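Local coordinates for carbohydrate kinase, pfkB family (Enterococcus faecalis, PDB 3KTN), which probably acts as a sugar kinase of the ribokinase-like PfkB family, phosphorylating 2-keto-3-deoxygluconate, and binds a magnesium ion, at residues 77-82 and 124-129; 116-121 and 147-152; 39-44 and 49-54. One frame throughout, in Å; residues are numbered along the deposited sequence.

Contact 1: residues 77-82 and 124-129; sequences DQWVGE and EAFLAE
W79 lays one face of its indole against the ring and backbone of F126, and the indole reaches from the turn across F126 to E129. A type I turn from D77 to V80 presents W79 just before strand 80-82. Its CB only grazes the far ring, 4.2 Å from CE1 of F126. With CG anti to the carbonyl carbon (chi1 -61°), the indole extends toward the helix. Ring atom CG then lies 3.6 Å from CD1 of F126, and CD2 is 3.7 Å from that same CD1. The five-membered ring thus meets the phenyl ring, centroids 4.0 Å apart and planes inclined by 35°, too oblique for either a stack or a T-shape. Further out, CB of F126 stands 4.0 Å from the centroid of the six-membered ring and almost on its normal, a CH-pi contact centred over the face. At the rim, CZ2 comes within 3.9 Å of F126 CA, while CH2 is 4.0 Å from the CB of E129, which approaches the indole edge in its plane. The E129 carboxylate also comes near CZ2, its plane turned 74° from the ring. The opposite face is covered near the rim by CD of Q78, so the indole is sandwiched between Q78 and F126. A52 and I54 touch W79, and I54 touches F126, so this surface contact lies against strand 50-57 and joins the neighbouring edge strand 80-82 to helix 123-127. No hydrogen bond links the two segments: their cohesion comes from dispersion and CH-pi contact.

Contact 2: residues 116-121 and 147-152; sequences SEAKDY and RDAALI
A118 and A149 point their CB atoms at each other's segments, and the small side chains let the two backbones come unusually near, with CA atoms 4.1 Å apart. The methyls do not meet head-on: the A149 CB is 3.6 Å from A118 N but 4.1 Å from A118 CB, so it sits against the start of the 118-120 turn. I152, one helical turn further along helix 144-159, also faces the loop. A chi1 of -74° sets its CG1 beside the backbone N, and the branch is extended beyond it, which carries CD1 to 3.4 Å from A118 CB, tighter than usual for two carbons. A118 CB therefore packs against both A149 and I152 on one side of the helix. A149 and A150 touch F8 of strand 4-8, and the loop precedes helix 123-127, so the contact joins that loop to helix 144-159 beside the sheet.

The loop carrying A118 is braced within itself. E117 N donates to D120 OD2 at 2.7 Å, nearly straight at 176°, and K83 forms a salt bridge with the same oxygen. The Y121 hydroxyl donates to S116 OG at 2.7 Å, tying the two ends of the segment together. Polar bonds thus fix the shape of 116-121 internally, whereas the contact with 147-152 is van der Waals packing, methyl groups against methyl groups and backbone, with no hydrogen bond between the segments.

Contact 3: residues 39-44 and 49-54; sequences NLLANL and LETALI
L41 has the largest share of buried surface here and lies against both the backbone and the side chains of residues 51-53. Its CB is 4.0 Å from T51 CB, the two side chains sliding past each other in opposite directions. Beyond CG the extended branch takes CD1 along the strand to within 3.2 Å of A52 O and 3.7 Å of L53 CB. One leucine thereby spans three successive strand residues.

T51 answers from the strand: its CG2 packs against the helix, 3.6 Å from the L41 carbonyl oxygen and 3.9 Å from L44 CB. This is the packing of an alpha/beta layer, helix 36-46 lying on the sheet with strand 50-57 running nearly antiparallel to it. The local axes approach to 8.1 Å at 161°. Strand 50-57 pairs in parallel with strand 4-8, as expected of the Rossmann-like core of ribokinase-type kinases, and A7 and I5 of that strand touch L41 and L44 respectively.

L44 closes the turn between helix and strand. Its carbonyl oxygen accepts a hydrogen bond from L49 N at 3.1 Å (N-H...O angle 160°), the donor tilted 26° from the carbonyl plane. Beside this bond the CD2 of L44 meets L49 CD1 at 4.1 Å, the two leucine side chains lying askew.

Overall arrangement
From the N terminus, contact 3 comes first, closing the short turn between helix 36-46 and strand 50-57. Contact 1 opens next at 77-82, and contact 2 opens at 116-121 before contact 1 closes at 124-129; contact 2 closes last, at 147-152, so these two cross along the chain. Strand 50-57, part of contact 3, touches both of the others: the L53 backbone packs against W79, and I54 touches Y121. Y121 also meets F126 directly. Helix 36-46, the neighbouring strands 50-57 and 80-82, the 116-121 loop, helix 123-127 and helix 144-159 are thus joined on the side of the sheet whose outermost strand is 80-82.

Contact 1: residues 77-82 and 124-129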
loop_
_atom_site.group_PDB
_atom_site.type_symbol
_atom_site.label_atom_id
_atom_site.label_comp_id
_atom_site.label_asym_id
_atom_site.label_seq_id
_atom_site.Cartn_x
_atom_site.Cartn_y
_atom_site.Cartn_z
ATOM N N ASP A 77 -12.638 -26.155 -9.914
ATOM C CA ASP A 77 -13.885 -25.457 -9.641
ATOM C C ASP A 77 -15.017 -26.050 -10.488
ATOM O O ASP A 77 -16.085 -25.455 -10.604
ATOM C CB ASP A 77 -13.720 -23.965 -9.972
ATOM C CG ASP A 77 -13.521 -23.720 -11.461
ATOM O OD1 ASP A 77 -13.070 -24.651 -12.159
ATOM O OD2 ASP A 77 -13.804 -22.601 -11.937
ATOM N N GLN A 78 -14.779 -27.219 -11.074
ATOM C CA GLN A 78 -15.777 -27.870 -11.925
ATOM C C GLN A 78 -17.108 -28.124 -11.223
ATOM O O GLN A 78 -18.168 -27.990 -11.834
ATOM C CB GLN A 78 -15.231 -29.195 -12.465
ATOM C CG GLN A 78 -14.916 -30.223 -11.382
ATOM C CD GLN A 78 -14.306 -31.498 -11.939
ATOM O OE1 GLN A 78 -14.871 -32.127 -12.839
ATOM N NE2 GLN A 78 -13.151 -31.889 -11.405
ATOM N N TRP A 79 -17.061 -28.481 -9.943
ATOM C CA TRP A 79 -18.287 -28.755 -9.205
ATOM C C TRP A 79 -18.794 -27.601 -8.350
ATOM O O TRP A 79 -19.570 -27.807 -7.420
ATOM C CB TRP A 79 -18.123 -30.021 -8.356
ATOM C CG TRP A 79 -17.836 -31.232 -9.199
ATOM C CD1 TRP A 79 -18.324 -31.491 -10.451
ATOM C CD2 TRP A 79 -16.993 -32.339 -8.863
ATOM N NE1 TRP A 79 -17.833 -32.683 -10.917
ATOM C CE2 TRP A 79 -17.011 -33.227 -9.967
ATOM C CE3 TRP A 79 -16.218 -32.667 -7.743
ATOM C CZ2 TRP A 79 -16.289 -34.428 -9.979
ATOM C CZ3 TRP A 79 -15.499 -33.862 -7.753
ATOM C CH2 TRP A 79 -15.538 -34.726 -8.868
ATOM N N VAL A 80 -18.345 -26.387 -8.660
ATOM C CA VAL A 80 -18.809 -25.203 -7.946
ATOM C C VAL A 80 -19.950 -24.663 -8.801
ATOM O O VAL A 80 -19.712 -24.176 -9.904
ATOM C CB VAL A 80 -17.713 -24.112 -7.847
ATOM C CG1 VAL A 80 -18.283 -22.871 -7.186
ATOM C CG2 VAL A 80 -16.519 -24.631 -7.057
ATOM N N GLY A 81 -21.180 -24.748 -8.300
ATOM C CA GLY A 81 -22.324 -24.279 -9.067
ATOM C C GLY A 81 -22.727 -22.856 -8.740
ATOM O O GLY A 81 -22.225 -22.272 -7.780
ATOM N N GLU A 82 -23.633 -22.297 -9.538
ATOM C CA GLU A 82 -24.104 -20.935 -9.317
ATOM C C GLU A 82 -25.401 -20.972 -8.530
ATOM O O GLU A 82 -26.264 -21.798 -8.793
ATOM C CB GLU A 82 -24.350 -20.219 -10.650
ATOM C CG GLU A 82 -23.217 -20.348 -11.644
ATOM C CD GLU A 82 -23.458 -19.541 -12.908
ATOM O OE1 GLU A 82 -24.605 -19.525 -13.407
ATOM O OE2 GLU A 82 -22.492 -18.929 -13.408
ATOM N N GLU A 124 -24.177 -38.110 -7.274
ATOM C CA GLU A 124 -23.928 -39.364 -7.980
ATOM C C GLU A 124 -22.760 -39.192 -8.947
ATOM O O GLU A 124 -21.800 -39.963 -8.928
ATOM C CB GLU A 124 -25.173 -39.782 -8.768
ATOM C CG GLU A 124 -26.411 -40.041 -7.928
ATOM C CD GLU A 124 -26.524 -41.486 -7.482
ATOM O OE1 GLU A 124 -26.496 -42.382 -8.354
ATOM O OE2 GLU A 124 -26.646 -41.728 -6.263
ATOM N N ALA A 125 -22.853 -38.170 -9.794
ATOM C CA ALA A 125 -21.817 -37.889 -10.782
ATOM C C ALA A 125 -20.468 -37.539 -10.160
ATOM O O ALA A 125 -19.419 -37.930 -10.680
ATOM C CB ALA A 125 -22.271 -36.761 -11.695
ATOM N N PHE A 126 -20.493 -36.805 -9.050
ATOM C CA PHE A 126 -19.253 -36.402 -8.392
ATOM C C PHE A 126 -18.549 -37.589 -7.760
ATOM O O PHE A 126 -17.360 -37.816 -8.001
ATOM C CB PHE A 126 -19.522 -35.351 -7.310
ATOM C CG PHE A 126 -20.355 -34.194 -7.778
ATOM C CD1 PHE A 126 -20.347 -33.800 -9.114
ATOM C CD2 PHE A 126 -21.140 -33.484 -6.876
ATOM C CE1 PHE A 126 -21.106 -32.713 -9.544
ATOM C CE2 PHE A 126 -21.902 -32.393 -7.295
ATOM C CZ PHE A 126 -21.886 -32.009 -8.634
ATOM N N LEU A 127 -19.289 -38.339 -6.949
ATOM C CA LEU A 127 -18.739 -39.503 -6.266
ATOM C C LEU A 127 -18.068 -40.470 -7.235
ATOM O O LEU A 127 -17.081 -41.120 -6.890
ATOM C CB LEU A 127 -19.844 -40.213 -5.480
ATOM C CG LEU A 127 -20.347 -39.444 -4.255
ATOM C CD1 LEU A 127 -21.618 -40.086 -3.718
ATOM C CD2 LEU A 127 -19.261 -39.424 -3.190
ATOM N N ALA A 128 -18.592 -40.547 -8.454
ATOM C CA ALA A 128 -18.041 -41.439 -9.470
ATOM C C ALA A 128 -16.628 -41.052 -9.900
ATOM O O ALA A 128 -15.919 -41.853 -10.506
ATOM C CB ALA A 128 -18.960 -41.468 -10.688
ATOM N N GLU A 129 -16.211 -39.831 -9.583
ATOM C CA GLU A 129 -14.881 -39.381 -9.975
ATOM C C GLU A 129 -13.911 -39.111 -8.830
ATOM O O GLU A 129 -12.811 -38.608 -9.056
ATOM C CB GLU A 129 -15.001 -38.136 -10.852
ATOM C CG GLU A 129 -15.598 -38.417 -12.221
ATOM C CD GLU A 129 -15.807 -37.156 -13.032
ATOM O OE1 GLU A 129 -14.832 -36.393 -13.218
ATOM O OE2 GLU A 129 -16.949 -36.926 -13.485
#

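Contact 2: residues 116-121 and 147-152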
loop_
_atom_site.group_PDB
_atom_site.type_symbol
_atom_site.label_atom_id
_atom_site.label_comp_id
_atom_site.label_asym_id
_atom_site.label_seq_id
_atom_site.Cartn_x
_atom_site.Cartn_y
_atom_site.Cartn_z
ATOM N N SER A 116 -28.530 -23.632 -0.603
ATOM C CA SER A 116 -28.564 -24.727 -1.557
ATOM C C SER A 116 -28.909 -26.040 -0.853
ATOM O O SER A 116 -28.550 -26.252 0.306
ATOM C CB SER A 116 -27.219 -24.848 -2.268
ATOM O OG SER A 116 -26.192 -25.160 -1.347
ATOM N N GLU A 117 -29.611 -26.918 -1.562
ATOM C CA GLU A 117 -30.014 -28.201 -1.005
ATOM C C GLU A 117 -29.482 -29.372 -1.816
ATOM O O GLU A 117 -28.986 -29.200 -2.929
ATOM C CB GLU A 117 -31.541 -28.265 -0.913
ATOM C CG GLU A 117 -32.249 -27.589 -2.074
ATOM C CD GLU A 117 -33.731 -27.383 -1.818
ATOM O OE1 GLU A 117 -34.386 -26.709 -2.644
ATOM O OE2 GLU A 117 -34.238 -27.895 -0.793
ATOM N N ALA A 118 -29.590 -30.566 -1.242
ATOM C CA ALA A 118 -29.108 -31.780 -1.883
ATOM C C ALA A 118 -29.517 -31.912 -3.344
ATOM O O ALA A 118 -28.731 -32.380 -4.169
ATOM C CB ALA A 118 -29.580 -32.995 -1.101
ATOM N N LYS A 119 -30.736 -31.491 -3.673
ATOM C CA LYS A 119 -31.211 -31.608 -5.047
ATOM C C LYS A 119 -30.469 -30.688 -6.012
ATOM O O LYS A 119 -30.564 -30.854 -7.228
ATOM C CB LYS A 119 -32.722 -31.346 -5.128
ATOM C CG LYS A 119 -33.142 -29.895 -4.953
ATOM C CD LYS A 119 -34.652 -29.744 -5.135
ATOM C CE LYS A 119 -35.080 -28.287 -5.053
ATOM N NZ LYS A 119 -36.553 -28.106 -5.204
ATOM N N ASP A 120 -29.731 -29.721 -5.475
ATOM C CA ASP A 120 -28.971 -28.804 -6.319
ATOM C C ASP A 120 -27.617 -29.403 -6.691
ATOM O O ASP A 120 -26.909 -28.862 -7.536
ATOM C CB ASP A 120 -28.746 -27.468 -5.607
ATOM C CG ASP A 120 -30.038 -26.742 -5.302
ATOM O OD1 ASP A 120 -30.883 -26.622 -6.213
ATOM O OD2 ASP A 120 -30.205 -26.280 -4.152
ATOM N N TYR A 121 -27.263 -30.524 -6.068
ATOM C CA TYR A 121 -25.980 -31.172 -6.330
ATOM C C TYR A 121 -26.110 -32.553 -6.963
ATOM O O TYR A 121 -26.929 -33.365 -6.535
ATOM C CB TYR A 121 -25.192 -31.323 -5.027
ATOM C CG TYR A 121 -24.894 -30.031 -4.293
ATOM C CD1 TYR A 121 -23.780 -29.250 -4.620
ATOM C CD2 TYR A 121 -25.709 -29.610 -3.245
ATOM C CE1 TYR A 121 -23.489 -28.077 -3.907
ATOM C CE2 TYR A 121 -25.432 -28.454 -2.534
ATOM C CZ TYR A 121 -24.325 -27.691 -2.863
ATOM O OH TYR A 121 -24.070 -26.554 -2.132
ATOM N N ARG A 147 -27.297 -29.045 5.925
ATOM C CA ARG A 147 -27.226 -30.231 6.773
ATOM C C ARG A 147 -27.808 -31.440 6.036
ATOM O O ARG A 147 -27.187 -32.505 5.987
ATOM C CB ARG A 147 -27.981 -30.006 8.088
ATOM C CG ARG A 147 -28.108 -31.272 8.937
ATOM C CD ARG A 147 -28.552 -30.970 10.361
ATOM N NE ARG A 147 -29.754 -30.143 10.403
ATOM C CZ ARG A 147 -29.767 -28.859 10.747
ATOM N NH1 ARG A 147 -28.637 -28.248 11.086
ATOM N NH2 ARG A 147 -30.909 -28.184 10.747
ATOM N N ASP A 148 -28.992 -31.271 5.454
ATOM C CA ASP A 148 -29.631 -32.362 4.721
ATOM C C ASP A 148 -28.774 -32.802 3.543
ATOM O O ASP A 148 -28.725 -33.986 3.207
ATOM C CB ASP A 148 -31.016 -31.944 4.211
ATOM C CG ASP A 148 -31.979 -31.612 5.339
ATOM O OD1 ASP A 148 -31.871 -32.230 6.420
ATOM O OD2 ASP A 148 -32.855 -30.742 5.138
ATOM N N ALA A 149 -28.097 -31.847 2.911
ATOM C CA ALA A 149 -27.240 -32.166 1.775
ATOM C C ALA A 149 -26.016 -32.945 2.237
ATOM O O ALA A 149 -25.602 -33.906 1.590
ATOM C CB ALA A 149 -26.810 -30.887 1.059
ATOM N N ALA A 150 -25.443 -32.536 3.363
ATOM C CA ALA A 150 -24.262 -33.209 3.891
ATOM C C ALA A 150 -24.575 -34.664 4.251
ATOM O O ALA A 150 -23.825 -35.575 3.897
ATOM C CB ALA A 150 -23.737 -32.458 5.117
ATOM N N LEU A 151 -25.688 -34.875 4.948
ATOM C CA LEU A 151 -26.102 -36.216 5.354
ATOM C C LEU A 151 -26.325 -37.116 4.143
ATOM O O LEU A 151 -25.854 -38.254 4.105
ATOM C CB LEU A 151 -27.373 -36.130 6.204
ATOM C CG LEU A 151 -27.141 -35.383 7.523
ATOM C CD1 LEU A 151 -28.448 -35.152 8.254
ATOM C CD2 LEU A 151 -26.177 -36.184 8.380
ATOM N N ILE A 152 -27.031 -36.602 3.144
ATOM C CA ILE A 152 -27.288 -37.368 1.932
ATOM C C ILE A 152 -25.982 -37.730 1.235
ATOM O O ILE A 152 -25.815 -38.852 0.748
ATOM C CB ILE A 152 -28.183 -36.574 0.963
ATOM C CG1 ILE A 152 -29.617 -36.555 1.502
ATOM C CG2 ILE A 152 -28.114 -37.171 -0.440
ATOM C CD1 ILE A 152 -30.586 -35.729 0.671
#

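Contact 3: residues 39-44 and 49-54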
loop_
_atom_site.group_PDB
_atom_site.type_symbol
_atom_site.label_atom_id
_atom_site.label_comp_id
_atom_site.label_asym_id
_atom_site.label_seq_id
_atom_site.Cartn_x
_atom_site.Cartn_y
_atom_site.Cartn_z
ATOM N N ASN A 39 -9.310 -24.359 2.648
ATOM C CA ASN A 39 -8.005 -24.529 3.292
ATOM C C ASN A 39 -7.503 -25.951 3.130
ATOM O O ASN A 39 -6.328 -26.183 2.810
ATOM C CB ASN A 39 -8.081 -24.205 4.794
ATOM C CG ASN A 39 -8.672 -22.833 5.069
ATOM O OD1 ASN A 39 -8.706 -21.968 4.189
ATOM N ND2 ASN A 39 -9.128 -22.620 6.300
ATOM N N LEU A 40 -8.395 -26.902 3.373
ATOM C CA LEU A 40 -8.052 -28.310 3.265
ATOM C C LEU A 40 -7.613 -28.687 1.854
ATOM O O LEU A 40 -6.497 -29.172 1.652
ATOM C CB LEU A 40 -9.249 -29.176 3.670
ATOM C CG LEU A 40 -8.986 -30.687 3.627
ATOM C CD1 LEU A 40 -7.876 -31.029 4.617
ATOM C CD2 LEU A 40 -10.260 -31.460 3.961
ATOM N N LEU A 41 -8.493 -28.466 0.884
ATOM C CA LEU A 41 -8.187 -28.812 -0.499
ATOM C C LEU A 41 -6.986 -28.051 -1.066
ATOM O O LEU A 41 -6.212 -28.605 -1.860
ATOM C CB LEU A 41 -9.415 -28.580 -1.382
ATOM C CG LEU A 41 -10.671 -29.379 -1.012
ATOM C CD1 LEU A 41 -11.731 -29.166 -2.086
ATOM C CD2 LEU A 41 -10.332 -30.865 -0.867
ATOM N N ALA A 42 -6.830 -26.791 -0.660
ATOM C CA ALA A 42 -5.715 -25.974 -1.136
ATOM C C ALA A 42 -4.393 -26.606 -0.719
ATOM O O ALA A 42 -3.475 -26.735 -1.529
ATOM C CB ALA A 42 -5.812 -24.552 -0.572
ATOM N N ASN A 43 -4.297 -27.004 0.545
ATOM C CA ASN A 43 -3.074 -27.617 1.043
ATOM C C ASN A 43 -2.828 -28.962 0.354
ATOM O O ASN A 43 -1.704 -29.263 -0.047
ATOM C CB ASN A 43 -3.146 -27.816 2.558
ATOM C CG ASN A 43 -1.775 -27.965 3.185
ATOM O OD1 ASN A 43 -0.773 -28.139 2.483
ATOM N ND2 ASN A 43 -1.717 -27.899 4.509
ATOM N N LEU A 44 -3.879 -29.770 0.225
ATOM C CA LEU A 44 -3.761 -31.073 -0.432
ATOM C C LEU A 44 -3.357 -30.904 -1.907
ATOM O O LEU A 44 -2.598 -31.710 -2.445
ATOM C CB LEU A 44 -5.083 -31.843 -0.319
ATOM C CG LEU A 44 -5.444 -32.311 1.098
ATOM C CD1 LEU A 44 -6.823 -32.957 1.109
ATOM C CD2 LEU A 44 -4.387 -33.291 1.594
ATOM N N LEU A 49 -2.178 -33.550 -4.870
ATOM C CA LEU A 49 -3.264 -34.502 -5.014
ATOM C C LEU A 49 -4.309 -33.765 -5.833
ATOM O O LEU A 49 -4.313 -32.535 -5.871
ATOM C CB LEU A 49 -3.852 -34.881 -3.655
ATOM C CG LEU A 49 -2.923 -35.599 -2.678
ATOM C CD1 LEU A 49 -3.705 -35.971 -1.427
ATOM C CD2 LEU A 49 -2.350 -36.846 -3.334
ATOM N N GLU A 50 -5.178 -34.508 -6.503
ATOM C CA GLU A 50 -6.229 -33.894 -7.293
ATOM C C GLU A 50 -7.350 -33.559 -6.329
ATOM O O GLU A 50 -7.811 -34.424 -5.584
ATOM C CB GLU A 50 -6.717 -34.859 -8.364
ATOM C CG GLU A 50 -5.677 -35.145 -9.423
ATOM C CD GLU A 50 -6.222 -36.006 -10.541
ATOM O OE1 GLU A 50 -7.234 -35.611 -11.157
ATOM O OE2 GLU A 50 -5.636 -37.078 -10.803
ATOM N N THR A 51 -7.789 -32.305 -6.343
ATOM C CA THR A 51 -8.832 -31.865 -5.428
ATOM C C THR A 51 -9.943 -31.102 -6.132
ATOM O O THR A 51 -9.724 -30.476 -7.166
ATOM C CB THR A 51 -8.236 -30.956 -4.330
ATOM O OG1 THR A 51 -7.854 -29.700 -4.905
ATOM C CG2 THR A 51 -7.002 -31.599 -3.729
ATOM N N ALA A 52 -11.137 -31.151 -5.556
ATOM C CA ALA A 52 -12.278 -30.460 -6.124
ATOM C C ALA A 52 -13.238 -30.085 -5.007
ATOM O O ALA A 52 -13.509 -30.889 -4.112
ATOM C CB ALA A 52 -12.978 -31.351 -7.146
ATOM N N LEU A 53 -13.752 -28.861 -5.057
ATOM C CA LEU A 53 -14.674 -28.394 -4.039
ATOM C C LEU A 53 -16.112 -28.441 -4.530
ATOM O O LEU A 53 -16.418 -27.969 -5.624
ATOM C CB LEU A 53 -14.330 -26.958 -3.627
ATOM C CG LEU A 53 -15.217 -26.327 -2.554
ATOM C CD1 LEU A 53 -15.064 -27.106 -1.252
ATOM C CD2 LEU A 53 -14.817 -24.867 -2.346
ATOM N N ILE A 54 -16.989 -29.015 -3.715
ATOM C CA ILE A 54 -18.400 -29.092 -4.051
ATOM C C ILE A 54 -19.089 -28.033 -3.204
ATOM O O ILE A 54 -19.126 -28.138 -1.982
ATOM C CB ILE A 54 -18.992 -30.481 -3.710
ATOM C CG1 ILE A 54 -18.189 -31.572 -4.418
ATOM C CG2 ILE A 54 -20.452 -30.537 -4.133
ATOM C CD1 ILE A 54 -18.586 -32.988 -4.029
#